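PDB 7A27: SmhA from Serratia marcescens, which forms one component of the tripartite alpha-pore forming toxin Smh, here in its soluble state, and probably joins its partner proteins in perforating target membranes. Local coordinates for residues S22-L27 and V288-L293; E192-L197 and I349-A354; I7-Q12 and P317-A322. One frame throughout, in Å; residues are numbered along the deposited sequence.

Contact 1. Residues S22-L27 and V288-L293; sequences SSQALL and VDTYVL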
loop_
_atom_site.group_PDB
_atom_site.type_symbol
_atom_site.label_atom_id
_atom_site.label_comp_id
_atom_site.label_asym_id
_atom_site.label_seq_id
_atom_site.Cartn_x
_atom_site.Cartn_y
_atom_site.Cartn_z
ATOM N N SER A 22 3.510 -4.139 -1.408
ATOM C CA SER A 22 3.942 -2.912 -2.129
ATOM C C SER A 22 2.715 -2.327 -2.863
ATOM O O SER A 22 2.439 -1.125 -2.708
ATOM C CB SER A 22 5.094 -3.206 -3.086
ATOM O OG SER A 22 6.268 -3.638 -2.410
ATOM N N SER A 23 1.988 -3.155 -3.612
ATOM C CA SER A 23 0.836 -2.754 -4.450
ATOM C C SER A 23 -0.141 -1.855 -3.681
ATOM O O SER A 23 -0.564 -0.837 -4.234
ATOM C CB SER A 23 0.127 -3.956 -4.990
ATOM O OG SER A 23 -1.078 -3.571 -5.624
ATOM N N GLN A 24 -0.513 -2.219 -2.460
ATOM C CA GLN A 24 -1.527 -1.469 -1.679
ATOM C C GLN A 24 -0.840 -0.357 -0.897
ATOM O O GLN A 24 -1.357 0.753 -0.925
ATOM C CB GLN A 24 -2.326 -2.423 -0.785
ATOM C CG GLN A 24 -3.009 -3.567 -1.529
ATOM C CD GLN A 24 -4.088 -3.171 -2.511
ATOM O OE1 GLN A 24 -4.502 -2.016 -2.625
ATOM N NE2 GLN A 24 -4.578 -4.155 -3.245
ATOM N N ALA A 25 0.280 -0.626 -0.237
ATOM C CA ALA A 25 1.023 0.371 0.573
ATOM C C ALA A 25 1.430 1.550 -0.303
ATOM O O ALA A 25 1.265 2.671 0.164
ATOM C CB ALA A 25 2.238 -0.236 1.241
ATOM N N LEU A 26 1.956 1.324 -1.512
ATOM C CA LEU A 26 2.370 2.416 -2.430
ATOM C C LEU A 26 1.146 3.253 -2.787
ATOM O O LEU A 26 1.244 4.475 -2.763
ATOM C CB LEU A 26 2.999 1.848 -3.703
ATOM C CG LEU A 26 4.394 1.266 -3.559
ATOM C CD1 LEU A 26 4.779 0.504 -4.813
ATOM C CD2 LEU A 26 5.413 2.337 -3.265
ATOM N N LEU A 27 0.052 2.606 -3.162
ATOM C CA LEU A 27 -1.203 3.304 -3.515
ATOM C C LEU A 27 -1.676 4.088 -2.280
ATOM O O LEU A 27 -2.020 5.255 -2.428
ATOM C CB LEU A 27 -2.247 2.298 -4.008
ATOM C CG LEU A 27 -3.563 2.911 -4.459
ATOM C CD1 LEU A 27 -3.342 3.963 -5.508
ATOM C CD2 LEU A 27 -4.493 1.867 -5.020
ATOM N N VAL A 288 -8.959 4.543 3.679
ATOM C CA VAL A 288 -9.354 3.500 4.667
ATOM C C VAL A 288 -9.486 2.138 3.985
ATOM O O VAL A 288 -9.087 1.149 4.605
ATOM C CB VAL A 288 -10.645 3.885 5.402
ATOM C CG1 VAL A 288 -11.145 2.760 6.281
ATOM C CG2 VAL A 288 -10.433 5.142 6.226
ATOM N N ASP A 289 -10.063 2.064 2.789
ATOM C CA ASP A 289 -10.228 0.771 2.074
ATOM C C ASP A 289 -8.838 0.178 1.814
ATOM O O ASP A 289 -8.642 -1.016 2.140
ATOM C CB ASP A 289 -11.000 0.898 0.752
ATOM C CG ASP A 289 -12.506 1.072 0.860
ATOM O OD1 ASP A 289 -13.063 0.813 1.956
ATOM O OD2 ASP A 289 -13.111 1.453 -0.170
ATOM N N THR A 290 -7.890 0.955 1.274
ATOM C CA THR A 290 -6.567 0.387 0.906
ATOM C C THR A 290 -5.744 0.210 2.182
ATOM O O THR A 290 -4.836 -0.647 2.159
ATOM C CB THR A 290 -5.887 1.122 -0.255
ATOM O OG1 THR A 290 -5.273 2.298 0.248
ATOM C CG2 THR A 290 -6.852 1.434 -1.375
ATOM N N TYR A 291 -6.047 0.924 3.270
ATOM C CA TYR A 291 -5.354 0.685 4.563
ATOM C C TYR A 291 -5.715 -0.730 5.010
ATOM O O TYR A 291 -4.833 -1.491 5.404
ATOM C CB TYR A 291 -5.746 1.692 5.640
ATOM C CG TYR A 291 -4.767 1.791 6.780
ATOM C CD1 TYR A 291 -4.726 0.844 7.786
ATOM C CD2 TYR A 291 -3.865 2.840 6.842
ATOM C CE1 TYR A 291 -3.822 0.945 8.838
ATOM C CE2 TYR A 291 -2.946 2.945 7.871
ATOM C CZ TYR A 291 -2.929 2.000 8.876
ATOM O OH TYR A 291 -2.022 2.148 9.880
ATOM N N VAL A 292 -6.994 -1.074 4.907
ATOM C CA VAL A 292 -7.529 -2.407 5.298
ATOM C C VAL A 292 -6.835 -3.485 4.445
ATOM O O VAL A 292 -6.448 -4.533 5.012
ATOM C CB VAL A 292 -9.063 -2.452 5.176
ATOM C CG1 VAL A 292 -9.584 -3.863 5.312
ATOM C CG2 VAL A 292 -9.745 -1.566 6.191
ATOM N N LEU A 293 -6.681 -3.255 3.142
ATOM C CA LEU A 293 -6.035 -4.244 2.239
ATOM C C LEU A 293 -4.557 -4.357 2.615
ATOM O O LEU A 293 -4.021 -5.472 2.542
ATOM C CB LEU A 293 -6.207 -3.860 0.768
ATOM C CG LEU A 293 -7.605 -4.061 0.187
ATOM C CD1 LEU A 293 -7.580 -3.809 -1.316
ATOM C CD2 LEU A 293 -8.140 -5.454 0.450
#
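The helices carrying 22-27 and 288-293 run roughly antiparallel at 149°, and their local axes approach to 8.8 Å. Gln-24 and Thr-290 lie level with each other, their CA atoms 6.0 Å apart. The pair is a clear example of interhelical packing in an elongated alpha-helical bundle, the form expected of soluble components of ClyA-like alpha-pore forming toxins. Here helix 14-37 meets helix 272-299 close to the centre of the chain, and the joint rests on van der Waals contact alone between the two segments.

Gln-24 does most of the work. Its CG stands anti to the carbonyl carbon (chi1 -56°) and the chain then bends at chi2 (-64°), and the bent chain crosses the side chain of Leu-293 obliquely. CG lies 3.9 Å from Leu-293 CB, and farther out the carboxamide carbon CD reaches 3.7 Å from Leu-293 CD1. Further along helix 272-299, the same glutamine also packs on Thr-294 and Arg-297.

Thr-290 sits one turn back from Leu-293 and meets both Gln-24 and Leu-27. Its OG1 is turned back to its own helix, where it makes a weak hydrogen bond to Leu-286 O. On another side of the same helix Tyr-291 packs against helix 104-155, while Leu-27 also touches Gln-181 of helix 160-188. The joint closes methyl against methyl, with Leu-27 CD2 lying 4.4 Å from Thr-290 CG2.

Contact 2. Residues E192-L197 and I349-A354; sequences EGVVQL and IDNAKA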
loop_
_atom_site.group_PDB
_atom_site.type_symbol
_atom_site.label_atom_id
_atom_site.label_comp_id
_atom_site.label_asym_id
_atom_site.label_seq_id
_atom_site.Cartn_x
_atom_site.Cartn_y
_atom_site.Cartn_z
ATOM N N GLU A 192 7.817 -4.827 -10.891
ATOM C CA GLU A 192 8.990 -4.415 -11.706
ATOM C C GLU A 192 8.832 -2.983 -12.201
ATOM O O GLU A 192 9.746 -2.501 -12.873
ATOM C CB GLU A 192 9.199 -5.425 -12.837
ATOM C CG GLU A 192 9.788 -6.733 -12.326
ATOM C CD GLU A 192 9.467 -7.987 -13.128
ATOM O OE1 GLU A 192 9.304 -7.868 -14.361
ATOM O OE2 GLU A 192 9.334 -9.079 -12.496
ATOM N N GLY A 193 7.758 -2.286 -11.830
ATOM C CA GLY A 193 7.505 -0.917 -12.319
ATOM C C GLY A 193 8.164 0.126 -11.444
ATOM O O GLY A 193 8.579 -0.228 -10.331
ATOM N N VAL A 194 8.262 1.351 -11.963
ATOM C CA VAL A 194 8.753 2.570 -11.249
ATOM C C VAL A 194 7.551 3.515 -11.131
ATOM O O VAL A 194 7.302 4.260 -12.054
ATOM C CB VAL A 194 9.942 3.210 -11.979
ATOM C CG1 VAL A 194 10.453 4.452 -11.261
ATOM C CG2 VAL A 194 11.049 2.183 -12.162
ATOM N N VAL A 195 6.832 3.410 -10.015
ATOM C CA VAL A 195 5.492 4.024 -9.814
ATOM C C VAL A 195 5.583 5.538 -9.650
ATOM O O VAL A 195 6.487 6.038 -8.988
ATOM C CB VAL A 195 4.731 3.406 -8.626
ATOM C CG1 VAL A 195 4.633 1.901 -8.771
ATOM C CG2 VAL A 195 5.319 3.802 -7.284
ATOM N N GLN A 196 4.553 6.199 -10.163
ATOM C CA GLN A 196 4.287 7.647 -10.056
ATOM C C GLN A 196 2.784 7.838 -10.342
ATOM O O GLN A 196 2.281 7.303 -11.340
ATOM C CB GLN A 196 5.197 8.373 -11.051
ATOM C CG GLN A 196 5.257 9.894 -10.889
ATOM C CD GLN A 196 6.281 10.417 -9.904
ATOM O OE1 GLN A 196 6.316 10.060 -8.716
ATOM N NE2 GLN A 196 7.100 11.334 -10.405
ATOM N N LEU A 197 2.093 8.570 -9.470
ATOM C CA LEU A 197 0.711 9.074 -9.684
ATOM C C LEU A 197 0.734 10.582 -9.444
ATOM O O LEU A 197 1.530 11.019 -8.618
ATOM C CB LEU A 197 -0.242 8.369 -8.716
ATOM C CG LEU A 197 -0.622 6.929 -9.065
ATOM C CD1 LEU A 197 -1.681 6.407 -8.107
ATOM C CD2 LEU A 197 -1.096 6.830 -10.504
ATOM N N ILE A 349 13.134 -6.287 -3.999
ATOM C CA ILE A 349 13.185 -5.469 -2.750
ATOM C C ILE A 349 13.827 -4.116 -3.047
ATOM O O ILE A 349 13.262 -3.093 -2.614
ATOM C CB ILE A 349 13.950 -6.185 -1.616
ATOM C CG1 ILE A 349 13.331 -7.537 -1.251
ATOM C CG2 ILE A 349 14.044 -5.266 -0.387
ATOM C CD1 ILE A 349 12.068 -7.426 -0.419
ATOM N N ASP A 350 14.986 -4.108 -3.705
ATOM C CA ASP A 350 15.705 -2.858 -4.061
ATOM C C ASP A 350 14.742 -1.903 -4.779
ATOM O O ASP A 350 14.740 -0.692 -4.436
ATOM C CB ASP A 350 16.945 -3.152 -4.910
ATOM C CG ASP A 350 18.138 -3.717 -4.148
ATOM O OD1 ASP A 350 18.244 -3.470 -2.940
ATOM O OD2 ASP A 350 18.972 -4.382 -4.781
ATOM N N ASN A 351 13.938 -2.429 -5.715
ATOM C CA ASN A 351 13.002 -1.624 -6.553
ATOM C C ASN A 351 11.836 -1.122 -5.685
ATOM O O ASN A 351 11.397 0.015 -5.895
ATOM C CB ASN A 351 12.524 -2.377 -7.805
ATOM C CG ASN A 351 11.729 -1.492 -8.758
ATOM O OD1 ASN A 351 12.123 -0.362 -9.051
ATOM N ND2 ASN A 351 10.608 -1.980 -9.262
ATOM N N ALA A 352 11.338 -1.937 -4.758
ATOM C CA ALA A 352 10.217 -1.567 -3.861
ATOM C C ALA A 352 10.655 -0.408 -2.964
ATOM O O ALA A 352 9.856 0.539 -2.795
ATOM C CB ALA A 352 9.755 -2.746 -3.051
ATOM N N LYS A 353 11.889 -0.462 -2.447
ATOM C CA LYS A 353 12.448 0.590 -1.552
ATOM C C LYS A 353 12.627 1.889 -2.345
ATOM O O LYS A 353 12.373 2.965 -1.766
ATOM C CB LYS A 353 13.772 0.154 -0.915
ATOM C CG LYS A 353 13.640 -0.924 0.146
ATOM C CD LYS A 353 14.947 -1.468 0.654
ATOM C CE LYS A 353 15.744 -0.429 1.402
ATOM N NZ LYS A 353 16.966 -1.042 1.980
ATOM N N ALA A 354 13.092 1.796 -3.594
ATOM C CA ALA A 354 13.272 2.948 -4.506
ATOM C C ALA A 354 11.898 3.572 -4.772
ATOM O O ALA A 354 11.805 4.803 -4.786
ATOM C CB ALA A 354 13.953 2.531 -5.783
#
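Asn-351 lays its carboxamide against the loop backbone at Glu-192 and Gly-193, where its ND2 donates a hydrogen bond to Gly-193 O at 2.9 Å. The contact illustrates how helix side-chain amides tether an irregular loop to a helical bundle: helix 325-358 holds the connection that leads from helix 160-188 into the two-stranded antiparallel hairpin, an element consistent with the beta-tongue of ClyA-like toxins.

The torsion chi1 of -172° swings CG of Asn-351 away from its own backbone N and out to the loop. The N-H points at the acceptor at 153°, but ND2 stands 38° out of the plane of the Gly-193 carbonyl, above it, and so does not sit on a lone pair. The same ND2 also donates to Gly-191 O, so one amide nitrogen serves two loop carbonyls, which should restrain its rotation.

One turn further on, Asn-355 repeats the device: its ND2 is a second donor to Gly-193 O, while its OD1 accepts from Val-195 N. The two asparagines together hold Gly-191, Gly-193 and Val-195 of the irregular loop by their backbones.

Val-194 adds a looser touch, its side chain crossing that of Asn-351 at about a right angle. The approach is made by one branch alone, Val-194 CG2, which comes 4.2 Å from Asn-351 OD1.

Contact 3. Residues I7-Q12 and P317-A322; sequences IDLSPQ and PIINQA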
loop_
_atom_site.group_PDB
_atom_site.type_symbol
_atom_site.label_atom_id
_atom_site.label_comp_id
_atom_site.label_asym_id
_atom_site.label_seq_id
_atom_site.Cartn_x
_atom_site.Cartn_y
_atom_site.Cartn_z
ATOM N N ILE A 7 15.280 -30.794 1.085
ATOM C CA ILE A 7 15.475 -29.489 1.788
ATOM C C ILE A 7 15.063 -28.353 0.854
ATOM O O ILE A 7 15.326 -28.408 -0.341
ATOM C CB ILE A 7 16.889 -29.291 2.379
ATOM C CG1 ILE A 7 17.981 -29.198 1.321
ATOM C CG2 ILE A 7 17.197 -30.376 3.383
ATOM C CD1 ILE A 7 19.321 -28.722 1.854
ATOM N N ASP A 8 14.433 -27.353 1.450
ATOM C CA ASP A 8 13.885 -26.137 0.806
ATOM C C ASP A 8 14.542 -24.927 1.490
ATOM O O ASP A 8 14.079 -24.531 2.559
ATOM C CB ASP A 8 12.356 -26.151 0.936
ATOM C CG ASP A 8 11.660 -24.891 0.474
ATOM O OD1 ASP A 8 12.241 -24.194 -0.360
ATOM O OD2 ASP A 8 10.546 -24.624 0.953
ATOM N N LEU A 9 15.598 -24.375 0.907
ATOM C CA LEU A 9 16.312 -23.172 1.417
ATOM C C LEU A 9 15.835 -21.930 0.647
ATOM O O LEU A 9 16.534 -20.896 0.697
ATOM C CB LEU A 9 17.824 -23.372 1.258
ATOM C CG LEU A 9 18.458 -24.500 2.062
ATOM C CD1 LEU A 9 19.932 -24.653 1.726
ATOM C CD2 LEU A 9 18.286 -24.241 3.538
ATOM N N SER A 10 14.681 -22.013 -0.011
ATOM C CA SER A 10 14.115 -20.938 -0.866
ATOM C C SER A 10 13.441 -19.861 -0.016
ATOM O O SER A 10 13.157 -20.071 1.176
ATOM C CB SER A 10 13.110 -21.499 -1.848
ATOM O OG SER A 10 11.830 -21.683 -1.243
ATOM N N PRO A 11 13.184 -18.684 -0.628
ATOM C CA PRO A 11 12.408 -17.616 -0.008
ATOM C C PRO A 11 10.914 -17.932 0.101
ATOM O O PRO A 11 10.192 -17.119 0.591
ATOM C CB PRO A 11 12.505 -16.417 -0.961
ATOM C CG PRO A 11 13.572 -16.789 -1.969
ATOM C CD PRO A 11 13.710 -18.293 -1.934
ATOM N N GLN A 12 10.485 -19.070 -0.432
ATOM C CA GLN A 12 9.056 -19.471 -0.470
ATOM C C GLN A 12 8.296 -18.345 -1.166
ATOM O O GLN A 12 8.878 -17.741 -2.066
ATOM C CB GLN A 12 8.622 -19.854 0.950
ATOM C CG GLN A 12 9.604 -20.856 1.543
ATOM C CD GLN A 12 9.025 -21.809 2.540
ATOM O OE1 GLN A 12 7.826 -21.982 2.638
ATOM N NE2 GLN A 12 9.910 -22.450 3.276
ATOM N N PRO A 317 20.137 -30.381 10.161
ATOM C CA PRO A 317 20.638 -31.707 10.511
ATOM C C PRO A 317 20.844 -32.602 9.279
ATOM O O PRO A 317 21.714 -33.461 9.327
ATOM C CB PRO A 317 19.568 -32.288 11.445
ATOM C CG PRO A 317 18.833 -31.082 11.973
ATOM C CD PRO A 317 18.851 -30.096 10.819
ATOM N N ILE A 318 20.054 -32.384 8.218
ATOM C CA ILE A 318 20.137 -33.150 6.942
ATOM C C ILE A 318 21.436 -32.769 6.219
ATOM O O ILE A 318 22.134 -33.707 5.723
ATOM C CB ILE A 318 18.894 -32.920 6.072
ATOM C CG1 ILE A 318 17.621 -33.412 6.769
ATOM C CG2 ILE A 318 19.076 -33.552 4.698
ATOM C CD1 ILE A 318 16.323 -33.114 6.012
ATOM N N ILE A 319 21.774 -31.471 6.175
ATOM C CA ILE A 319 23.019 -30.954 5.527
ATOM C C ILE A 319 24.238 -31.515 6.266
ATOM O O ILE A 319 25.292 -31.653 5.632
ATOM C CB ILE A 319 23.048 -29.415 5.514
ATOM C CG1 ILE A 319 21.878 -28.855 4.708
ATOM C CG2 ILE A 319 24.391 -28.923 5.001
ATOM C CD1 ILE A 319 21.803 -27.363 4.661
ATOM N N ASN A 320 24.080 -31.777 7.569
ATOM C CA ASN A 320 25.124 -32.292 8.496
ATOM C C ASN A 320 25.431 -33.759 8.155
ATOM O O ASN A 320 26.615 -34.125 8.240
ATOM C CB ASN A 320 24.694 -32.140 9.960
ATOM C CG ASN A 320 25.826 -32.124 10.956
ATOM O OD1 ASN A 320 26.990 -32.096 10.578
ATOM N ND2 ASN A 320 25.485 -32.157 12.229
ATOM N N GLN A 321 24.417 -34.559 7.775
ATOM C CA GLN A 321 24.569 -36.000 7.404
ATOM C C GLN A 321 25.456 -36.150 6.147
ATOM O O GLN A 321 26.131 -37.197 6.048
ATOM C CB GLN A 321 23.226 -36.693 7.123
ATOM C CG GLN A 321 22.181 -36.696 8.247
ATOM C CD GLN A 321 20.872 -37.368 7.843
ATOM O OE1 GLN A 321 20.412 -37.265 6.705
ATOM N NE2 GLN A 321 20.204 -38.027 8.783
ATOM N N ALA A 322 25.456 -35.171 5.224
ATOM C CA ALA A 322 26.259 -35.156 3.969
ATOM C C ALA A 322 27.762 -35.166 4.281
ATOM O O ALA A 322 28.339 -34.066 4.409
ATOM C CB ALA A 322 25.907 -33.941 3.135
#
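A small apolar cluster at one end of the helical bundle joins the N-terminal loop 7-12 to the last turn of helix 301-321, and Ile-7 is its centre. The isoleucine forks over two consecutive helix residues. Its branch methyl CG2 lies 3.9 Å from CD1 of Ile-318, the two side chains sliding past each other in opposite directions. The longer arm goes to the next residue: Ile-7 CD1 comes 3.8 Å from Ile-319 CG1, and these side chains cross at about a right angle. With chi1 at 66°, CG1 of Ile-7 lies between the backbone N and the carbonyl carbon while CG2 lies beside the N, and the two arms diverge to the two residues.

Leu-9 widens the patch more loosely, with its CD1 4.4 Å from CD1 of Ile-319. Both residues of that pair also touch Val-112, so helix 104-155 backs the cluster. The carbonyl of Leu-9 is satisfied by Tyr-312 OH and Trp-342 NE1, which pin the loop to helices 301-321 and 325-358.

Side-chain bonds shape the loop itself. Asp-8 OD1 receives Ser-10 OG on its syn lone pair at 2.7 Å, and from above its carboxylate plane it also receives Ser-10 N, closing an Asx turn. Ser-10 OG in turn accepts from Gln-12 N at 3.0 Å, an ST turn. These overlapping turns order the chain just ahead of helix 14-37. What results is an irregular N-terminal segment seated by aliphatic side chains against a helix terminus, at the end of an antiparallel alpha-helical bundle.

Overall arrangement
Contacts 1 and 2 are neighbours, their centres 15 Å apart, and helix 14-37 links them. They touch directly: Leu-27 CD1 packs 3.9 Å from Leu-197 CD1, and Ser-22 OG lies 3.7 Å from Ala-352 CB. Both contacts lie near Asn-359, a calcium ligand in this protein although this chain carries no ion there: its side chain is about 7 Å from that of Leu-27 and about 9 Å from that of Val-194. Contact 3 stands apart, its centre about 35 Å from that of contact 1 and 32 Å from that of contact 2. Contacts 1 and 3 tie the N-terminal region, and contact 2 a mid-chain loop, to the late helices.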